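Side-chain contacts in alpha-1,3-glucanase (Streptomyces thermodiastaticus, PDB 7C7D), which hydrolyses the alpha-1,3-glucosidic linkages of alpha-1,3-glucan, as a thermostable member of glycoside hydrolase family 87: residues T60-E63 against A64-T68; S85-G89 against R90-R94; T140-S143 against K144-Y147. One frame throughout, in Å; residues are numbered along the deposited sequence.

Contact 1 of 3, residues T60-E63 against A64-T68. With CA (calcium ion), chain C.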
ATOM      1  N   THR A  60       8.172   4.438 -14.273  1.00 17.69           N
ATOM      2  CA  THR A  60       7.636   3.222 -14.866  1.00 18.21           C
ATOM      3  C   THR A  60       8.399   2.031 -14.312  1.00 17.31           C
ATOM      4  O   THR A  60       9.633   2.052 -14.252  1.00 18.73           O
ATOM      5  CB  THR A  60       7.748   3.267 -16.388  1.00 21.35           C
ATOM      6  OG1 THR A  60       6.926   4.329 -16.875  1.00 24.50           O
ATOM      7  CG2 THR A  60       7.278   1.963 -17.005  1.00 22.96           C
ATOM      8  N   SER A  61       7.663   1.003 -13.903  1.00 17.16           N
ATOM      9  CA  SER A  61       8.259  -0.202 -13.350  1.00 17.90           C
ATOM     10  C   SER A  61       8.494  -1.228 -14.446  1.00 17.82           C
ATOM     11  O   SER A  61       7.698  -1.352 -15.381  1.00 21.09           O
ATOM     12  CB  SER A  61       7.350  -0.799 -12.278  1.00 17.67           C
ATOM     13  OG  SER A  61       7.138   0.124 -11.227  1.00 19.33           O
ATOM     14  N   VAL A  62       9.596  -1.962 -14.326  1.00 16.62           N
ATOM     15  CA  VAL A  62       9.905  -3.081 -15.207  1.00 15.79           C
ATOM     16  C   VAL A  62      10.176  -4.292 -14.326  1.00 14.33           C
ATOM     17  O   VAL A  62      11.083  -4.261 -13.482  1.00 14.28           O
ATOM     18  CB  VAL A  62      11.115  -2.791 -16.108  1.00 18.25           C
ATOM     19  CG1 VAL A  62      11.385  -3.986 -17.020  1.00 19.32           C
ATOM     20  CG2 VAL A  62      10.882  -1.523 -16.926  1.00 20.39           C
ATOM     21  N   GLU A  63       9.387  -5.346 -14.502  1.00 14.22           N
ATOM     22  CA  GLU A  63       9.594  -6.557 -13.724  1.00 13.74           C
ATOM     23  C   GLU A  63      10.924  -7.190 -14.109  1.00 13.76           C
ATOM     24  O   GLU A  63      11.273  -7.278 -15.289  1.00 14.47           O
ATOM     25  CB  GLU A  63       8.459  -7.548 -13.974  1.00 13.34           C
ATOM     26  CG  GLU A  63       7.084  -7.071 -13.525  1.00 13.16           C
ATOM     27  CD  GLU A  63       6.914  -7.044 -12.014  1.00 13.98           C
ATOM     28  OE1 GLU A  63       5.869  -6.527 -11.572  1.00 15.97           O
ATOM     29  OE2 GLU A  63       7.798  -7.536 -11.280  1.00 12.90           O
ATOM     30  N   ALA A  64      11.670  -7.648 -13.107  1.00 13.63           N
ATOM     31  CA  ALA A  64      12.963  -8.262 -13.397  1.00 14.27           C
ATOM     32  C   ALA A  64      12.808  -9.494 -14.275  1.00 14.08           C
ATOM     33  O   ALA A  64      13.665  -9.772 -15.125  1.00 15.57           O
ATOM     34  CB  ALA A  64      13.675  -8.611 -12.093  1.00 15.83           C
ATOM     35  N   GLU A  65      11.717 -10.236 -14.095  1.00 14.22           N
ATOM     36  CA  GLU A  65      11.470 -11.438 -14.871  1.00 14.87           C
ATOM     37  C   GLU A  65      11.175 -11.139 -16.335  1.00 15.62           C
ATOM     38  O   GLU A  65      11.176 -12.068 -17.145  1.00 18.25           O
ATOM     39  CB  GLU A  65      10.337 -12.248 -14.229  1.00 15.45           C
ATOM     40  CG  GLU A  65       9.019 -11.477 -14.040  1.00 14.55           C
ATOM     41  CD  GLU A  65       8.891 -10.759 -12.691  1.00 13.27           C
ATOM     42  OE1 GLU A  65       9.914 -10.350 -12.109  1.00 13.49           O
ATOM     43  OE2 GLU A  65       7.745 -10.574 -12.225  1.00 13.55           O
ATOM     44  N   SER A  66      10.937  -9.876 -16.690  1.00 14.68           N
ATOM     45  CA  SER A  66      10.757  -9.464 -18.078  1.00 15.78           C
ATOM     46  C   SER A  66      12.042  -8.947 -18.705  1.00 16.51           C
ATOM     47  O   SER A  66      12.039  -8.575 -19.884  1.00 17.86           O
ATOM     48  CB  SER A  66       9.668  -8.387 -18.186  1.00 17.00           C
ATOM     49  OG  SER A  66      10.178  -7.105 -17.848  1.00 19.37           O
ATOM     50  N   ALA A  67      13.131  -8.917 -17.954  1.00 16.78           N
ATOM     51  CA  ALA A  67      14.401  -8.410 -18.436  1.00 17.66           C
ATOM     52  C   ALA A  67      15.304  -9.575 -18.828  1.00 18.38           C
ATOM     53  O   ALA A  67      14.963 -10.744 -18.648  1.00 21.99           O
ATOM     54  CB  ALA A  67      15.042  -7.508 -17.382  1.00 18.16           C
ATOM     55  N   THR A  68      16.453  -9.246 -19.407  1.00 17.83           N
ATOM     56  CA  THR A  68      17.385 -10.260 -19.880  1.00 17.94           C
ATOM     57  C   THR A  68      18.379 -10.561 -18.771  1.00 18.70           C
ATOM     58  O   THR A  68      18.971  -9.640 -18.205  1.00 20.43           O
ATOM     59  CB  THR A  68      18.109  -9.748 -21.120  1.00 18.48           C
ATOM     60  OG1 THR A  68      17.131  -9.413 -22.109  1.00 20.37           O
ATOM     61  CG2 THR A  68      19.051 -10.815 -21.672  1.00 19.13           C
TER
HETATM   62 CA    CA C 701       8.675  -9.370 -10.215  1.00 11.75          CA
HETATM   63  O   HOH W   1       7.460  -5.265 -16.646  1.00 22.57           O
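Glu63 O takes two hydrogen bonds, both from Ser66. The hydroxyl bond, Ser66 OG to Glu63 O, is 2.8 Å long and lies in the carbonyl plane, on a lone pair. The backbone bond, Ser66 N to Glu63 O, measures 3.0 Å, and its donor stands 60° out of that plane. The two donors therefore meet the same oxygen from different directions. Ser66 OG sits between its own backbone N and carbonyl carbon (chi1 81°), which folds it back over the turn. It also lies 3.4 Å from Val62 CG1. A water accepts from Glu63 N and gives a weak bond to Ser66 OG. The backbone bond belongs to a short 3-10 segment, 64-66, that follows directly on strand 59-63. This edge of the antiparallel beta-sandwich carries a calcium site. Glu63 and Glu65 lie side by side and point the same way, with their carboxylate planes 43° apart. Glu63 binds the calcium ion through OE2 alone, at 2.3 Å. Glu65 chelates it with both oxygens, OE1 and OE2 each 2.5 Å from the calcium. Both chains bend at chi2, which turns their carboxylates to the metal. The two OE2 atoms of Glu63 and Glu65 are 3.2 Å apart, and the shared ion probably offsets their repulsion. Ser88 O, Gln91 O and two oxygens of Asp191 complete the site.

Contact 2 of 3, residues S85-G89 against R90-R94. With CA (calcium ion), chain C.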
ATOM      1  N   SER A  85       5.992 -15.529  -3.455  1.00 12.59           N
ATOM      2  CA  SER A  85       4.640 -15.027  -3.212  1.00 12.54           C
ATOM      3  C   SER A  85       4.630 -13.538  -2.926  1.00 11.55           C
ATOM      4  O   SER A  85       3.633 -12.867  -3.217  1.00 11.88           O
ATOM      5  CB  SER A  85       3.961 -15.786  -2.067  1.00 14.63           C
ATOM      6  OG  SER A  85       4.518 -15.445  -0.798  1.00 14.40           O
ATOM      7  N   GLU A  86       5.713 -13.007  -2.353  1.00 11.52           N
ATOM      8  CA  GLU A  86       5.784 -11.589  -2.028  1.00 11.30           C
ATOM      9  C   GLU A  86       6.376 -10.749  -3.149  1.00 11.01           C
ATOM     10  O   GLU A  86       6.493  -9.532  -2.996  1.00 11.54           O
ATOM     11  CB  GLU A  86       6.570 -11.353  -0.730  1.00 12.24           C
ATOM     12  CG  GLU A  86       5.806 -11.702   0.546  1.00 12.22           C
ATOM     13  CD  GLU A  86       6.415 -11.087   1.794  1.00 12.20           C
ATOM     14  OE1 GLU A  86       7.491 -10.472   1.688  1.00 13.06           O
ATOM     15  OE2 GLU A  86       5.810 -11.226   2.880  1.00 12.93           O
ATOM     16  N   ALA A  87       6.761 -11.359  -4.264  1.00 11.72           N
ATOM     17  CA  ALA A  87       7.294 -10.604  -5.385  1.00 11.72           C
ATOM     18  C   ALA A  87       6.170 -10.021  -6.232  1.00 11.18           C
ATOM     19  O   ALA A  87       5.129 -10.652  -6.428  1.00 11.45           O
ATOM     20  CB  ALA A  87       8.156 -11.512  -6.260  1.00 12.22           C
ATOM     21  N   SER A  88       6.387  -8.807  -6.733  1.00 11.00           N
ATOM     22  CA  SER A  88       5.522  -8.251  -7.766  1.00 11.35           C
ATOM     23  C   SER A  88       5.434  -9.236  -8.927  1.00 11.72           C
ATOM     24  O   SER A  88       6.453  -9.738  -9.407  1.00 11.53           O
ATOM     25  CB  SER A  88       6.124  -6.927  -8.239  1.00 12.25           C
ATOM     26  OG  SER A  88       5.239  -6.230  -9.098  1.00 12.82           O
ATOM     27  N   GLY A  89       4.211  -9.533  -9.370  1.00 10.85           N
ATOM     28  CA  GLY A  89       4.031 -10.542 -10.395  1.00 13.06           C
ATOM     29  C   GLY A  89       4.260 -11.964  -9.939  1.00 12.32           C
ATOM     30  O   GLY A  89       4.221 -12.877 -10.772  1.00 13.37           O
ATOM     31  N   ARG A  90       4.514 -12.178  -8.648  1.00 11.98           N
ATOM     32  CA  ARG A  90       4.800 -13.490  -8.073  1.00 12.38           C
ATOM     33  C   ARG A  90       6.067 -14.112  -8.639  1.00 11.87           C
ATOM     34  O   ARG A  90       6.255 -15.327  -8.536  1.00 13.15           O
ATOM     35  CB  ARG A  90       3.614 -14.458  -8.180  1.00 12.86           C
ATOM     36  CG  ARG A  90       2.291 -13.839  -7.804  1.00 12.92           C
ATOM     37  CD  ARG A  90       2.286 -13.252  -6.384  1.00 11.92           C
ATOM     38  NE  ARG A  90       0.960 -12.696  -6.141  1.00 11.62           N
ATOM     39  CZ  ARG A  90       0.297 -12.734  -4.993  1.00 11.32           C
ATOM     40  NH1 ARG A  90       0.849 -13.256  -3.901  1.00 12.56           N
ATOM     41  NH2 ARG A  90      -0.939 -12.249  -4.953  1.00 11.88           N
ATOM     42  N   GLN A  91       6.928 -13.294  -9.244  1.00 11.91           N
ATOM     43  CA  GLN A  91       8.145 -13.771  -9.881  1.00 12.78           C
ATOM     44  C   GLN A  91       9.268 -12.780  -9.625  1.00 11.61           C
ATOM     45  O   GLN A  91       9.035 -11.583  -9.453  1.00 12.03           O
ATOM     46  CB  GLN A  91       7.967 -13.933 -11.390  1.00 13.89           C
ATOM     47  CG  GLN A  91       6.940 -14.964 -11.773  1.00 15.92           C
ATOM     48  CD  GLN A  91       6.516 -14.796 -13.206  1.00 20.27           C
ATOM     49  OE1 GLN A  91       7.126 -15.353 -14.111  1.00 22.44           O
ATOM     50  NE2 GLN A  91       5.475 -13.998 -13.425  1.00 22.01           N
ATOM     51  N   ALA A  92      10.494 -13.293  -9.615  1.00 13.30           N
ATOM     52  CA  ALA A  92      11.685 -12.478  -9.425  1.00 13.62           C
ATOM     53  C   ALA A  92      12.848 -13.233 -10.052  1.00 14.00           C
ATOM     54  O   ALA A  92      12.682 -14.339 -10.572  1.00 14.90           O
ATOM     55  CB  ALA A  92      11.917 -12.196  -7.933  1.00 13.41           C
ATOM     56  N   VAL A  93      14.036 -12.639  -9.992  1.00 14.02           N
ATOM     57  CA  VAL A  93      15.228 -13.235 -10.590  1.00 15.27           C
ATOM     58  C   VAL A  93      16.310 -13.317  -9.524  1.00 14.72           C
ATOM     59  O   VAL A  93      16.744 -12.287  -8.991  1.00 14.90           O
ATOM     60  CB  VAL A  93      15.721 -12.439 -11.808  1.00 17.41           C
ATOM     61  CG1 VAL A  93      16.978 -13.071 -12.365  1.00 19.36           C
ATOM     62  CG2 VAL A  93      14.636 -12.381 -12.887  1.00 17.85           C
ATOM     63  N   ARG A  94      16.752 -14.535  -9.221  1.00 15.38           N
ATOM     64  CA  ARG A  94      17.810 -14.756  -8.245  1.00 16.55           C
ATOM     65  C   ARG A  94      19.153 -14.630  -8.947  1.00 15.76           C
ATOM     66  O   ARG A  94      19.423 -15.349  -9.921  1.00 17.17           O
ATOM     67  CB  ARG A  94      17.680 -16.145  -7.628  1.00 17.63           C
ATOM     68  CG  ARG A  94      18.736 -16.425  -6.560  1.00 20.63           C
ATOM     69  CD  ARG A  94      18.453 -17.719  -5.816  1.00 24.87           C
ATOM     70  NE  ARG A  94      18.659 -18.892  -6.659  1.00 27.67           N
ATOM     71  CZ  ARG A  94      17.704 -19.750  -6.999  1.00 30.95           C
ATOM     72  NH1 ARG A  94      16.460 -19.573  -6.574  1.00 31.95           N
ATOM     73  NH2 ARG A  94      17.993 -20.789  -7.771  1.00 32.18           N
TER
HETATM   74 CA    CA C 701       8.675  -9.370 -10.215  1.00 11.75          CA
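Arg90 N gives a 2.8 Å backbone hydrogen bond to Ala87 O, closing a turn with the backbone angles of type II, Ser88 and Gly89 at its corners. Gly89 has positive phi (72°), which favours glycine. The side chain of Gln91 reaches back to the same turn. Its NE2 meets Gly89 O at 3.1 Å in a nearly straight bond, with the oxygen in the amide plane. Arg90 gives a further bond, NH1 to Ser85 O at 2.9 Å. It uses a lone pair of that carbonyl, but the oxygen is tilted 32° from the guanidinium plane. Metal binding is by backbone oxygens: Ser88 O and Gln91 O each lie 2.4 Å from the calcium ion, so the turn supplies one carbonyl and the residue just after it the other. Glu63, Glu65 and Asp191 supply its other ligands. Apolar contact is small, with Ala87 CB 4.2 Å from Ala92 CB. Elsewhere, Arg90 NE forms a salt bridge with Asp424, and its NH2 bonds to Thr425 O, just beyond strand 415-423 of the beta-helix. The loop then runs into strand 92-95, which lies between strands 72-74 and 188-196.

Contact 3 of 3, residues T140-S143 against K144-Y147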
ATOM      1  N   THR A 140      22.954  -0.211  -2.234  1.00 18.13           N
ATOM      2  CA  THR A 140      23.094  -0.945  -0.985  1.00 17.70           C
ATOM      3  C   THR A 140      21.927  -1.912  -0.846  1.00 16.14           C
ATOM      4  O   THR A 140      20.768  -1.518  -0.990  1.00 17.00           O
ATOM      5  CB  THR A 140      23.115   0.028   0.191  1.00 19.76           C
ATOM      6  OG1 THR A 140      24.222   0.926   0.039  1.00 23.13           O
ATOM      7  CG2 THR A 140      23.237  -0.723   1.517  1.00 21.21           C
ATOM      8  N   VAL A 141      22.229  -3.179  -0.583  1.00 15.64           N
ATOM      9  CA  VAL A 141      21.205  -4.198  -0.401  1.00 14.85           C
ATOM     10  C   VAL A 141      21.403  -4.851   0.958  1.00 14.63           C
ATOM     11  O   VAL A 141      22.533  -5.154   1.359  1.00 16.66           O
ATOM     12  CB  VAL A 141      21.200  -5.246  -1.534  1.00 15.33           C
ATOM     13  CG1 VAL A 141      20.666  -4.636  -2.827  1.00 15.70           C
ATOM     14  CG2 VAL A 141      22.586  -5.815  -1.760  1.00 16.97           C
ATOM     15  N   THR A 142      20.302  -5.049   1.678  1.00 13.10           N
ATOM     16  CA  THR A 142      20.402  -5.585   3.024  1.00 13.77           C
ATOM     17  C   THR A 142      19.139  -6.347   3.385  1.00 13.63           C
ATOM     18  O   THR A 142      18.079  -6.171   2.777  1.00 13.50           O
ATOM     19  CB  THR A 142      20.664  -4.481   4.056  1.00 14.49           C
ATOM     20  OG1 THR A 142      20.832  -5.075   5.349  1.00 15.32           O
ATOM     21  CG2 THR A 142      19.506  -3.487   4.092  1.00 15.96           C
ATOM     22  N   SER A 143      19.283  -7.206   4.396  1.00 14.16           N
ATOM     23  CA  SER A 143      18.177  -7.909   5.029  1.00 14.08           C
ATOM     24  C   SER A 143      17.739  -7.245   6.325  1.00 13.86           C
ATOM     25  O   SER A 143      16.790  -7.721   6.959  1.00 13.93           O
ATOM     26  CB  SER A 143      18.558  -9.366   5.304  1.00 14.20           C
ATOM     27  OG  SER A 143      19.720  -9.432   6.123  1.00 15.74           O
ATOM     28  N   LYS A 144      18.383  -6.136   6.704  1.00 13.16           N
ATOM     29  CA  LYS A 144      18.148  -5.516   8.003  1.00 13.87           C
ATOM     30  C   LYS A 144      16.680  -5.164   8.215  1.00 13.33           C
ATOM     31  O   LYS A 144      16.152  -5.335   9.318  1.00 15.81           O
ATOM     32  CB  LYS A 144      19.026  -4.269   8.141  1.00 16.60           C
ATOM     33  CG  LYS A 144      18.699  -3.433   9.369  1.00 18.94           C
ATOM     34  CD  LYS A 144      19.581  -2.207   9.475  1.00 21.82           C
ATOM     35  CE  LYS A 144      19.262  -1.442  10.751  1.00 24.34           C
ATOM     36  NZ  LYS A 144      20.089  -0.222  10.902  1.00 26.94           N
ATOM     37  N   TYR A 145      16.007  -4.674   7.176  1.00 13.50           N
ATOM     38  CA  TYR A 145      14.635  -4.196   7.291  1.00 13.84           C
ATOM     39  C   TYR A 145      13.614  -5.256   6.923  1.00 13.47           C
ATOM     40  O   TYR A 145      12.415  -4.954   6.864  1.00 16.41           O
ATOM     41  CB  TYR A 145      14.438  -2.939   6.439  1.00 14.53           C
ATOM     42  CG  TYR A 145      15.519  -1.925   6.677  1.00 14.09           C
ATOM     43  CD1 TYR A 145      15.516  -1.142   7.822  1.00 14.36           C
ATOM     44  CD2 TYR A 145      16.558  -1.761   5.774  1.00 15.24           C
ATOM     45  CE1 TYR A 145      16.516  -0.219   8.056  1.00 15.54           C
ATOM     46  CE2 TYR A 145      17.562  -0.842   5.994  1.00 16.04           C
ATOM     47  CZ  TYR A 145      17.539  -0.075   7.138  1.00 15.87           C
ATOM     48  OH  TYR A 145      18.540   0.843   7.352  1.00 18.57           O
ATOM     49  N   SER A 146      14.061  -6.484   6.679  1.00 12.97           N
ATOM     50  CA  SER A 146      13.246  -7.563   6.152  1.00 12.41           C
ATOM     51  C   SER A 146      13.171  -8.705   7.159  1.00 13.39           C
ATOM     52  O   SER A 146      13.873  -8.714   8.174  1.00 15.05           O
ATOM     53  CB  SER A 146      13.833  -8.066   4.826  1.00 13.11           C
ATOM     54  OG  SER A 146      13.854  -7.032   3.851  1.00 13.57           O
ATOM     55  N   TYR A 147      12.304  -9.680   6.860  1.00 13.49           N
ATOM     56  CA  TYR A 147      12.124 -10.888   7.666  1.00 13.57           C
ATOM     57  C   TYR A 147      11.499 -10.557   9.015  1.00 14.40           C
ATOM     58  O   TYR A 147      12.169 -10.549  10.059  1.00 17.90           O
ATOM     59  CB  TYR A 147      13.426 -11.691   7.802  1.00 14.98           C
ATOM     60  CG  TYR A 147      14.012 -12.063   6.461  1.00 14.61           C
ATOM     61  CD1 TYR A 147      13.596 -13.205   5.791  1.00 15.85           C
ATOM     62  CD2 TYR A 147      14.961 -11.258   5.852  1.00 14.94           C
ATOM     63  CE1 TYR A 147      14.121 -13.542   4.548  1.00 16.45           C
ATOM     64  CE2 TYR A 147      15.487 -11.579   4.613  1.00 14.93           C
ATOM     65  CZ  TYR A 147      15.072 -12.726   3.973  1.00 14.82           C
ATOM     66  OH  TYR A 147      15.585 -13.053   2.743  1.00 17.37           O
TER
HETATM   67  O   HOH W   2      15.980  -5.183   4.366  1.00 13.74           O
HETATM   68  O   HOH W   3      16.099  -8.507   2.030  1.00 14.88           O
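A type I beta turn runs from Ser143 to Ser146, closed by the backbone bond from Ser146 N to Ser143 O at 3.0 Å. Just before it, Thr142 OG1 accepts from Lys144 N at 3.0 Å, with an N-H...O angle of 159°. This is an ST turn, and it leads strand 133-142 into the loop. Thr142 OG1 is anti to the backbone N (chi1 -177°), which sets it beside the carbonyl carbon and near Lys144. The same rotamer puts the methyl in the crowded position, where CG2 touches Tyr145 CE2 at 3.8 Å. Replacing Thr142 with valine would probably leave Lys144 N without this acceptor and let the start of the turn move. Lys144 is extended, and its CG lies over one face of the Tyr145 ring, 4.0 Å above the plane. Both of their polar ends go to Glu296: Lys144 NZ by a salt bridge, Tyr145 OH by a hydrogen bond. Ser143 CB meets the edge of the Tyr147 ring, near its plane, 3.8 Å from CE2. A water links the strand end to the turn, giving to Thr142 O and Ser146 OG and accepting from Tyr145 N. Ser143 OG bonds to Gln122 O, Ser146 OG to Tyr162 O and Tyr147 OH to Val118 O. Tyr145 also stacks on His326. The arrangement is an ST turn followed by a type I turn, at a strand end where the beta-sandwich meets the beta-helix.

Overall arrangement
All three contacts are local, each where a strand of the N-terminal beta-sandwich meets a loop or turn. Contact 1 lies at the surface, while contacts 2 and 3 are partly buried. Contacts 1 and 2 share the calcium ion and the six-stranded antiparallel sheet. Contact 1 gives the metal carboxylates, and contact 2 gives it backbone carbonyls. A probable hydrogen bond, Glu63 OE1 to Ser88 OG at 2.6 Å, also joins them. Contact 3 binds no metal and ends an outer strand of the five-stranded sheet. Its nearest atoms are about 7 Å from contact 2 and about 12 Å from contact 1. It relies on hydroxyls, water and tyrosine rings. Contacts 2 and 3 both reach the beta-helix, through Arg90 and through Lys144 and Tyr145.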